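Local coordinates for hypothetical protein ydiI (Escherichia coli, PDB 1VH5) that hydrolyses 1,4-dihydroxy-2-naphthoyl-CoA to 1,4-dihydroxy-2-naphthoate and CoA in menaquinone biosynthesis, and also cleaves a wide range of other acyl-CoA thioesters, at residues Asn88-Ser94 against Arg126-Arg132; Arg99-Lys105 against Gln117-Glu123; Met22-Ile28 against Val62-Ser66. All coordinates share one frame; numbering follows the deposited sequence. Where two conformers were deposited one is given.

Contact 1: residues Asn88-Ser94 against Arg126-Arg132; sequences NANHVRS and RLCCSSR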
loop_
_atom_site.group_PDB
_atom_site.type_symbol
_atom_site.label_atom_id
_atom_site.label_comp_id
_atom_site.label_asym_id
_atom_site.label_seq_id
_atom_site.Cartn_x
_atom_site.Cartn_y
_atom_site.Cartn_z
ATOM N N ASN A 88 -7.031 -4.646 -2.993
ATOM C CA ASN A 88 -6.789 -4.384 -4.399
ATOM C C ASN A 88 -7.146 -2.949 -4.698
ATOM O O ASN A 88 -7.955 -2.340 -3.976
ATOM C CB ASN A 88 -7.538 -5.379 -5.278
ATOM C CG ASN A 88 -9.012 -5.328 -5.037
ATOM O OD1 ASN A 88 -9.680 -4.386 -5.468
ATOM N ND2 ASN A 88 -9.532 -6.310 -4.313
ATOM N N ALA A 89 -6.523 -2.374 -5.717
ATOM C CA ALA A 89 -6.733 -0.964 -6.045
ATOM C C ALA A 89 -6.453 -0.700 -7.483
ATOM O O ALA A 89 -5.506 -1.281 -8.058
ATOM C CB ALA A 89 -5.866 -0.043 -5.154
ATOM N N ASN A 90 -7.255 0.195 -8.047
ATOM C CA ASN A 90 -6.930 0.806 -9.309
ATOM C C ASN A 90 -6.506 2.254 -9.153
ATOM O O ASN A 90 -7.201 3.042 -8.488
ATOM C CB ASN A 90 -8.135 0.738 -10.215
ATOM C CG ASN A 90 -7.779 0.919 -11.597
ATOM O OD1 ASN A 90 -7.510 2.045 -12.016
ATOM N ND2 ASN A 90 -7.694 -0.223 -12.356
ATOM N N HIS A 91 -5.392 2.624 -9.787
ATOM C CA HIS A 91 -4.882 4.000 -9.701
ATOM C C HIS A 91 -5.347 4.744 -10.945
ATOM O O HIS A 91 -4.885 4.473 -12.055
ATOM C CB HIS A 91 -3.338 3.947 -9.691
ATOM C CG HIS A 91 -2.761 3.168 -8.547
ATOM N ND1 HIS A 91 -3.090 3.417 -7.229
ATOM C CD2 HIS A 91 -1.849 2.167 -8.531
ATOM C CE1 HIS A 91 -2.426 2.583 -6.448
ATOM N NE2 HIS A 91 -1.653 1.827 -7.214
ATOM N N VAL A 92 -6.315 5.640 -10.781
ATOM C CA VAL A 92 -6.946 6.274 -11.952
ATOM C C VAL A 92 -6.527 7.688 -12.247
ATOM O O VAL A 92 -6.675 8.145 -13.385
ATOM C CB VAL A 92 -8.466 6.159 -11.977
ATOM C CG1 VAL A 92 -8.880 4.696 -12.151
ATOM C CG2 VAL A 92 -9.067 6.751 -10.750
ATOM N N ARG A 93 -6.009 8.386 -11.243
ATOM C CA ARG A 93 -5.522 9.741 -11.450
ATOM C C ARG A 93 -4.425 10.028 -10.438
ATOM O O ARG A 93 -4.510 9.609 -9.277
ATOM C CB ARG A 93 -6.679 10.730 -11.279
ATOM C CG ARG A 93 -6.282 12.235 -11.365
ATOM C CD ARG A 93 -7.439 13.194 -11.087
ATOM N NE ARG A 93 -8.433 13.223 -12.157
ATOM C CZ ARG A 93 -8.353 14.004 -13.234
ATOM N NH1 ARG A 93 -9.308 13.959 -14.150
ATOM N NH2 ARG A 93 -7.314 14.811 -13.401
ATOM N N SER A 94 -3.388 10.730 -10.874
ATOM C CA SER A 94 -2.312 11.126 -9.971
ATOM C C SER A 94 -2.713 12.290 -9.101
ATOM O O SER A 94 -3.698 12.989 -9.377
ATOM C CB SER A 94 -1.066 11.462 -10.781
ATOM O OG SER A 94 -1.300 12.627 -11.563
ATOM N N ARG A 126 -11.856 14.809 -7.341
ATOM C CA ARG A 126 -11.622 13.840 -8.420
ATOM C C ARG A 126 -11.108 12.506 -7.869
ATOM O O ARG A 126 -10.209 12.452 -7.032
ATOM C CB ARG A 126 -10.630 14.408 -9.420
ATOM C CG ARG A 126 -11.020 15.837 -9.831
ATOM C CD ARG A 126 -10.087 16.412 -10.845
ATOM N NE ARG A 126 -8.774 16.676 -10.266
ATOM C CZ ARG A 126 -7.858 17.471 -10.807
ATOM N NH1 ARG A 126 -6.703 17.633 -10.189
ATOM N NH2 ARG A 126 -8.088 18.094 -11.966
ATOM N N LEU A 127 -11.692 11.424 -8.357
ATOM C CA LEU A 127 -11.276 10.084 -7.957
ATOM C C LEU A 127 -9.857 9.815 -8.406
ATOM O O LEU A 127 -9.522 9.991 -9.581
ATOM C CB LEU A 127 -12.200 9.063 -8.590
ATOM C CG LEU A 127 -11.962 7.599 -8.209
ATOM C CD1 LEU A 127 -12.280 7.345 -6.739
ATOM C CD2 LEU A 127 -12.773 6.690 -9.140
ATOM N N CYS A 128 -9.021 9.419 -7.464
ATOM C CA CYS A 128 -7.646 9.088 -7.801
ATOM C C CYS A 128 -7.350 7.596 -7.641
ATOM O O CYS A 128 -6.474 7.065 -8.303
ATOM C CB CYS A 128 -6.676 9.850 -6.892
ATOM S SG CYS A 128 -6.698 11.638 -7.220
ATOM N N CYS A 129 -8.013 6.928 -6.699
ATOM C CA CYS A 129 -7.746 5.506 -6.487
ATOM C C CYS A 129 -9.060 4.859 -6.006
ATOM O O CYS A 129 -9.752 5.423 -5.164
ATOM C CB CYS A 129 -6.636 5.339 -5.436
ATOM S SG CYS A 129 -6.210 3.618 -5.008
ATOM N N SER A 130 -9.387 3.668 -6.524
ATOM C CA SER A 130 -10.551 2.946 -6.035
ATOM C C SER A 130 -10.070 1.582 -5.554
ATOM O O SER A 130 -9.421 0.849 -6.300
ATOM C CB SER A 130 -11.552 2.769 -7.173
ATOM O OG SER A 130 -12.642 1.960 -6.735
ATOM N N SER A 131 -10.396 1.234 -4.321
ATOM C CA SER A 131 -9.845 0.064 -3.666
ATOM C C SER A 131 -10.934 -0.757 -2.992
ATOM O O SER A 131 -12.023 -0.247 -2.688
ATOM C CB SER A 131 -8.781 0.439 -2.677
ATOM O OG SER A 131 -9.377 0.960 -1.525
ATOM N N ARG A 132 -10.643 -2.039 -2.807
ATOM C CA ARG A 132 -11.471 -2.929 -1.996
ATOM C C ARG A 132 -10.596 -3.718 -1.020
ATOM O O ARG A 132 -9.515 -4.142 -1.403
ATOM C CB ARG A 132 -12.209 -3.937 -2.895
ATOM C CG ARG A 132 -13.363 -3.384 -3.741
ATOM C CD ARG A 132 -14.306 -4.468 -4.323
ATOM N NE ARG A 132 -13.580 -5.636 -4.864
ATOM C CZ ARG A 132 -13.078 -5.684 -6.092
ATOM N NH1 ARG A 132 -12.415 -6.732 -6.483
ATOM N NH2 ARG A 132 -13.224 -4.698 -6.960
HETATM O O HOH W 1 -10.541 11.100 -11.838
HETATM O O HOH W 2 -5.007 15.221 -8.527
#
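Cys128 O accepts two backbone donors, Val92 N at 2.9 Å and Arg93 N at 3.3 Å, both from the same face of its carbonyl plane. On its other edge the strand carries a classic beta bulge, Cys128 and Cys129 both facing Ile120; Asn90 and Ser130 form an antiparallel hydrogen-bonded pair farther along. Beyond it Asn88 OD1 lies over the centre of the Arg132 guanidinium, the planes 51° apart, while Asn88 ND2 bonds to Glu86. Cys129 holds SG anti to the backbone N (chi1 178°), which lays the sulfur 3.7 Å from Ala89 CB and obliquely beside the His91 ring. Small residues suit this face, because helix 57-74 packs on Ala89, Cys129 and Ser131; His91 NE2 bonds to Glu65 of the second subunit. Where strand pairing ends, the Arg93 and Arg126 guanidinium groups stack flat, their planes 7° apart and their centres 4.3 Å, with Arg126 CD centred over the Arg93 group. A water in the Arg93 plane accepts from Arg93 NE (3.0 Å) and donates to Leu127 O (2.7 Å). His91 to Ser94 bind substrate, and the stack, with Arg126 salt-bridged to Asp122, probably helps position the Arg93 guanidinium, whose charge would suit anionic CoA.

Contact 2: residues Arg99-Lys105 against Gln117-Glu123; sequences RVRGVCK and QIEIFDE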
loop_
_atom_site.group_PDB
_atom_site.type_symbol
_atom_site.label_atom_id
_atom_site.label_comp_id
_atom_site.label_asym_id
_atom_site.label_seq_id
_atom_site.Cartn_x
_atom_site.Cartn_y
_atom_site.Cartn_z
ATOM N N ARG A 99 -4.075 17.394 0.341
ATOM C CA ARG A 99 -4.390 16.160 1.047
ATOM C C ARG A 99 -5.368 15.411 0.203
ATOM O O ARG A 99 -6.217 16.020 -0.433
ATOM C CB ARG A 99 -4.996 16.421 2.425
ATOM C CG ARG A 99 -4.064 17.188 3.377
ATOM C CD ARG A 99 -4.680 17.442 4.739
ATOM N NE ARG A 99 -4.868 16.217 5.523
ATOM C CZ ARG A 99 -3.927 15.652 6.251
ATOM N NH1 ARG A 99 -4.188 14.558 6.939
ATOM N NH2 ARG A 99 -2.704 16.189 6.316
ATOM N N VAL A 100 -5.255 14.092 0.207
ATOM C CA VAL A 100 -6.294 13.266 -0.414
ATOM C C VAL A 100 -7.200 12.708 0.654
ATOM O O VAL A 100 -6.821 12.652 1.813
ATOM C CB VAL A 100 -5.690 12.093 -1.273
ATOM C CG1 VAL A 100 -4.987 12.668 -2.489
ATOM C CG2 VAL A 100 -4.798 11.166 -0.446
ATOM N N ARG A 101 -8.418 12.362 0.244
ATOM C CA ARG A 101 -9.428 11.885 1.191
ATOM C C ARG A 101 -9.934 10.499 0.810
ATOM O O ARG A 101 -10.417 10.315 -0.309
ATOM C CB ARG A 101 -10.593 12.861 1.247
ATOM C CG ARG A 101 -11.708 12.464 2.260
ATOM C CD ARG A 101 -12.921 13.414 2.204
ATOM N NE ARG A 101 -12.511 14.745 2.611
ATOM C CZ ARG A 101 -12.628 15.210 3.839
ATOM N NH1 ARG A 101 -12.153 16.421 4.124
ATOM N NH2 ARG A 101 -13.193 14.470 4.784
ATOM N N GLY A 102 -9.831 9.553 1.732
ATOM C CA GLY A 102 -10.454 8.254 1.529
ATOM C C GLY A 102 -11.827 8.196 2.165
ATOM O O GLY A 102 -12.010 8.636 3.315
ATOM N N VAL A 103 -12.757 7.635 1.409
ATOM C CA VAL A 103 -14.146 7.502 1.831
ATOM C C VAL A 103 -14.443 6.001 1.794
ATOM O O VAL A 103 -14.386 5.398 0.726
ATOM C CB VAL A 103 -15.144 8.243 0.861
ATOM C CG1 VAL A 103 -16.557 8.088 1.346
ATOM C CG2 VAL A 103 -14.789 9.747 0.712
ATOM N N CYS A 104 -14.724 5.416 2.955
ATOM C CA CYS A 104 -14.851 3.962 3.073
ATOM C C CYS A 104 -16.312 3.630 3.380
ATOM O O CYS A 104 -16.899 4.221 4.308
ATOM C CB CYS A 104 -13.948 3.519 4.235
ATOM S SG CYS A 104 -14.028 1.773 4.676
ATOM N N LYS A 105 -16.883 2.693 2.628
ATOM C CA LYS A 105 -18.260 2.223 2.859
ATOM C C LYS A 105 -18.260 0.668 2.808
ATOM O O LYS A 105 -17.435 0.071 2.132
ATOM C CB LYS A 105 -19.208 2.783 1.786
ATOM C CG LYS A 105 -19.197 2.025 0.459
ATOM C CD LYS A 105 -20.270 2.593 -0.464
ATOM C CE LYS A 105 -20.319 1.805 -1.766
ATOM N NZ LYS A 105 -21.297 2.378 -2.744
ATOM N N GLN A 117 -15.239 -0.954 0.546
ATOM C CA GLN A 117 -14.811 -0.201 -0.632
ATOM C C GLN A 117 -14.260 1.136 -0.137
ATOM O O GLN A 117 -14.928 1.875 0.627
ATOM C CB GLN A 117 -15.978 0.008 -1.565
ATOM C CG GLN A 117 -15.633 0.705 -2.916
ATOM C CD GLN A 117 -16.782 0.519 -3.901
ATOM O OE1 GLN A 117 -16.932 -0.537 -4.511
ATOM N NE2 GLN A 117 -17.617 1.503 -3.999
ATOM N N ILE A 118 -13.039 1.478 -0.561
ATOM C CA ILE A 118 -12.495 2.770 -0.206
ATOM C C ILE A 118 -12.138 3.514 -1.494
ATOM O O ILE A 118 -11.322 3.038 -2.304
ATOM C CB ILE A 118 -11.255 2.691 0.702
ATOM C CG1 ILE A 118 -11.466 1.770 1.918
ATOM C CG2 ILE A 118 -10.875 4.147 1.096
ATOM C CD1 ILE A 118 -11.180 0.285 1.640
ATOM N N GLU A 119 -12.747 4.692 -1.680
ATOM C CA GLU A 119 -12.423 5.541 -2.820
ATOM C C GLU A 119 -11.618 6.729 -2.300
ATOM O O GLU A 119 -11.942 7.303 -1.246
ATOM C CB GLU A 119 -13.696 6.008 -3.537
ATOM C CG GLU A 119 -14.444 4.912 -4.299
ATOM C CD GLU A 119 -15.717 5.430 -4.983
ATOM O OE1 GLU A 119 -16.415 6.312 -4.414
ATOM O OE2 GLU A 119 -16.040 4.959 -6.100
ATOM N N ILE A 120 -10.559 7.090 -3.032
ATOM C CA ILE A 120 -9.679 8.165 -2.576
ATOM C C ILE A 120 -9.735 9.270 -3.600
ATOM O O ILE A 120 -9.543 9.048 -4.792
ATOM C CB ILE A 120 -8.261 7.627 -2.422
ATOM C CG1 ILE A 120 -8.268 6.533 -1.333
ATOM C CG2 ILE A 120 -7.247 8.798 -2.110
ATOM C CD1 ILE A 120 -7.031 5.786 -1.263
ATOM N N PHE A 121 -10.003 10.481 -3.125
ATOM C CA PHE A 121 -10.235 11.663 -3.963
ATOM C C PHE A 121 -9.199 12.735 -3.646
ATOM O O PHE A 121 -8.703 12.850 -2.522
ATOM C CB PHE A 121 -11.637 12.272 -3.724
ATOM C CG PHE A 121 -12.768 11.302 -3.944
ATOM C CD1 PHE A 121 -13.160 10.437 -2.908
ATOM C CD2 PHE A 121 -13.404 11.234 -5.161
ATOM C CE1 PHE A 121 -14.185 9.509 -3.098
ATOM C CE2 PHE A 121 -14.446 10.295 -5.373
ATOM C CZ PHE A 121 -14.838 9.459 -4.316
ATOM N N ASP A 122 -8.881 13.545 -4.641
ATOM C CA ASP A 122 -8.045 14.727 -4.400
ATOM C C ASP A 122 -8.893 15.894 -3.895
ATOM O O ASP A 122 -10.103 15.772 -3.725
ATOM C CB ASP A 122 -7.237 15.073 -5.666
ATOM C CG ASP A 122 -8.101 15.550 -6.816
ATOM O OD1 ASP A 122 -7.619 15.497 -7.989
ATOM O OD2 ASP A 122 -9.255 16.018 -6.646
ATOM N N GLU A 123 -8.249 17.046 -3.658
ATOM C CA GLU A 123 -8.944 18.198 -3.070
ATOM C C GLU A 123 -10.043 18.792 -3.943
ATOM O O GLU A 123 -10.945 19.480 -3.435
ATOM C CB GLU A 123 -7.947 19.275 -2.620
ATOM C CG GLU A 123 -7.031 18.772 -1.528
ATOM C CD GLU A 123 -6.153 19.833 -0.901
ATOM O OE1 GLU A 123 -5.755 20.820 -1.594
ATOM O OE2 GLU A 123 -5.845 19.662 0.300
HETATM O O HOH W 3 -5.292 16.646 -3.483
HETATM O O HOH W 4 -20.288 1.667 -5.267
#
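Gly102 forms the hollow of this antiparallel pair, between the side chains of Ile118 and Ile120 on the facing strand. With no side chain on Gly102, Ile120 CG1 comes within 4.0 Å of its CA and Ile118 CG2 within 4.2 Å. On either side the isoleucines find further partners: Ile120 CG2 meets Val100 CB at 3.7 Å, while Ile118 turns CG1 anti to its carbonyl carbon (chi1 -50°) and lays it 3.8 Å from Cys104 SG. Replacing Ile118 with an alanine would probably open a gap beside Cys104 and Gly102, leaving the sulfur without its apolar neighbour on the facing strand. This buried face lies against helix 57-74, with Val100 on Leu63 and Cys104 on Ile67 and Ala71, so branched and small apolar residues fit it. The opposite face is more polar. Val103 CG2 leans obliquely on the Phe121 ring, 3.9 Å from CE1, and Arg101 O lies at the ring's edge, near its plane; Lys105 and Gln117 run side by side, and one water accepts from Lys105 NZ and Gln117 NE2. At the far end Glu123 OE2 receives Arg99 N at 2.9 Å, met from above the carboxylate plane. Backbone bonds such as Arg101 N to Phe121 O (2.8 Å) hold together a two-sided ribbon, apolar against the central helix and mixed on the other face, with charged and amide groups beside Val103 and Phe121.

Contact 3: residues Met22-Ile28 against Val62-Ser66; sequences MVGFLDI and VLAES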
loop_
_atom_site.group_PDB
_atom_site.type_symbol
_atom_site.label_atom_id
_atom_site.label_comp_id
_atom_site.label_asym_id
_atom_site.label_seq_id
_atom_site.Cartn_x
_atom_site.Cartn_y
_atom_site.Cartn_z
ATOM N N MET A 22 2.545 3.663 11.621
ATOM C CA MET A 22 2.576 4.203 10.267
ATOM C C MET A 22 1.518 5.292 10.046
ATOM O O MET A 22 1.765 6.259 9.330
ATOM C CB MET A 22 2.410 3.083 9.233
ATOM C CG MET A 22 2.642 3.555 7.767
ATOM S SD MET A 22 2.670 2.142 6.658
ATOM C CE MET A 22 3.799 2.777 5.422
ATOM N N VAL A 23 0.335 5.102 10.615
ATOM C CA VAL A 23 -0.735 6.073 10.434
ATOM C C VAL A 23 -0.252 7.464 10.938
ATOM O O VAL A 23 -0.419 8.466 10.251
ATOM C CB VAL A 23 -2.052 5.631 11.128
ATOM C CG1 VAL A 23 -2.933 6.812 11.376
ATOM C CG2 VAL A 23 -2.834 4.641 10.217
ATOM N N GLY A 24 0.368 7.481 12.114
ATOM C CA GLY A 24 0.915 8.704 12.685
ATOM C C GLY A 24 2.055 9.253 11.850
ATOM O O GLY A 24 2.101 10.454 11.564
ATOM N N PHE A 25 2.959 8.374 11.448
ATOM C CA PHE A 25 4.119 8.759 10.627
ATOM C C PHE A 25 3.704 9.471 9.349
ATOM O O PHE A 25 4.342 10.434 8.946
ATOM C CB PHE A 25 4.965 7.519 10.310
ATOM C CG PHE A 25 6.284 7.810 9.601
ATOM C CD1 PHE A 25 7.330 8.440 10.272
ATOM C CD2 PHE A 25 6.494 7.399 8.284
ATOM C CE1 PHE A 25 8.546 8.689 9.650
ATOM C CE2 PHE A 25 7.719 7.654 7.643
ATOM C CZ PHE A 25 8.741 8.304 8.340
ATOM N N LEU A 26 2.644 8.982 8.699
ATOM C CA LEU A 26 2.206 9.576 7.448
ATOM C C LEU A 26 1.182 10.708 7.603
ATOM O O LEU A 26 0.694 11.247 6.594
ATOM C CB LEU A 26 1.648 8.501 6.498
ATOM C CG LEU A 26 2.596 7.383 6.093
ATOM C CD1 LEU A 26 1.859 6.458 5.090
ATOM C CD2 LEU A 26 3.860 7.929 5.428
ATOM N N ASP A 27 0.818 11.025 8.852
ATOM C CA ASP A 27 -0.198 12.060 9.130
ATOM C C ASP A 27 -1.544 11.736 8.514
ATOM O O ASP A 27 -2.227 12.616 8.013
ATOM C CB ASP A 27 0.287 13.448 8.649
ATOM C CG ASP A 27 -0.563 14.606 9.166
ATOM O OD1 ASP A 27 -0.748 15.575 8.383
ATOM O OD2 ASP A 27 -1.061 14.614 10.315
ATOM N N ILE A 28 -1.901 10.460 8.546
ATOM C CA ILE A 28 -3.270 10.099 8.219
ATOM C C ILE A 28 -4.180 10.563 9.372
ATOM O O ILE A 28 -3.890 10.259 10.547
ATOM C CB ILE A 28 -3.340 8.579 7.950
ATOM C CG1 ILE A 28 -2.618 8.278 6.626
ATOM C CG2 ILE A 28 -4.788 8.109 7.848
ATOM C CD1 ILE A 28 -2.292 6.765 6.393
ATOM N N VAL A 62 -1.975 2.301 1.661
ATOM C CA VAL A 62 -1.869 2.492 3.106
ATOM C C VAL A 62 -3.109 3.217 3.659
ATOM O O VAL A 62 -3.691 2.806 4.663
ATOM C CB VAL A 62 -0.605 3.279 3.508
ATOM C CG1 VAL A 62 -0.618 3.555 5.019
ATOM C CG2 VAL A 62 0.675 2.488 3.150
ATOM N N LEU A 63 -3.515 4.281 2.993
ATOM C CA LEU A 63 -4.687 5.035 3.435
ATOM C C LEU A 63 -5.931 4.123 3.419
ATOM O O LEU A 63 -6.679 4.028 4.435
ATOM C CB LEU A 63 -4.874 6.313 2.601
ATOM C CG LEU A 63 -6.139 7.135 2.937
ATOM C CD1 LEU A 63 -6.103 7.652 4.386
ATOM C CD2 LEU A 63 -6.254 8.294 1.959
ATOM N N ALA A 64 -6.146 3.411 2.305
ATOM C CA ALA A 64 -7.324 2.550 2.171
ATOM C C ALA A 64 -7.324 1.478 3.246
ATOM O O ALA A 64 -8.372 1.221 3.873
ATOM C CB ALA A 64 -7.375 1.905 0.786
ATOM N N GLU A 65 -6.188 0.804 3.464
ATOM C CA GLU A 65 -6.162 -0.281 4.431
ATOM C C GLU A 65 -6.306 0.272 5.845
ATOM O O GLU A 65 -6.915 -0.377 6.701
ATOM C CB GLU A 65 -4.877 -1.130 4.295
ATOM C CG GLU A 65 -4.897 -2.342 5.231
ATOM C CD GLU A 65 -4.202 -3.569 4.704
ATOM O OE1 GLU A 65 -3.953 -3.680 3.473
ATOM O OE2 GLU A 65 -3.900 -4.406 5.568
ATOM N N SER A 66 -5.721 1.441 6.127
ATOM C CA SER A 66 -5.834 2.026 7.482
ATOM C C SER A 66 -7.283 2.333 7.828
ATOM O O SER A 66 -7.706 2.121 8.962
ATOM C CB SER A 66 -5.038 3.324 7.542
ATOM O OG SER A 66 -3.639 3.087 7.392
#
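Val62 divides its two methyls among three side chains of the segment 22-28. With CG1 anti to the backbone N (chi1 175°), that branch reaches Leu26 CD1 at 3.8 Å, the two side chains meeting at about a right angle, and Ile28 CD1 at 3.9 Å. CG2 faces Met22, whose thioether arrives tip to tip and bends at chi3 to bring CE within 3.9 Å. Ile28 serves two partners: placing CG1 anti to the carbonyl carbon (chi1 -70°) sends CD1 toward Val62 and leaves CG2 to rest on Leu63 CD1 at 3.7 Å. Its inward aim follows from a Schellman motif, in which Asp27 takes positive phi while Ile28 N bonds to Val23 O and Asp27 N to Gly24 O, turning the chain out of the short helix. Ser66 is the polar exception. Its OG donates to Val62 O at 2.7 Å, on the opposite face of that carbonyl from Ser66 N, and bonds to His56 of the second subunit, so this buried hydroxyl can sit close to Val23 CG2, 3.3 Å away. The short helix and the turn before strand 29-33 pack on one side of helix 57-74, the central helix of the hotdog fold, which carries the probable catalytic Glu65, bonded through OE1 to His91 of the second subunit. Met42 of strand 38-43 touches Ile28 and Leu63, while Gly58 of the second subunit packs against Val62.

How the contacts relate
Contact 3 is largely buried and relies on apolar side chains, whereas contacts 1 and 2 are partly buried strand pairings held by backbone hydrogen bonds. Those two belong to one sheet: strands 113-121 and 127-138 are neighbours, and the bulge of contact 1 bonds to Ile120 of contact 2. Helix 57-74 unites all three, since Ala64 packs on Ser131 and Leu63 on Val100. Charge gathers toward the margins, with stacked arginines in contact 1 and a salt bridge from Arg99 of contact 2 to Asp27 of contact 3. Contacts 1 and 3 reach the second subunit, where His91 of one chain meets the probable catalytic Glu65 of the other; contact 2 is untouched by that subunit.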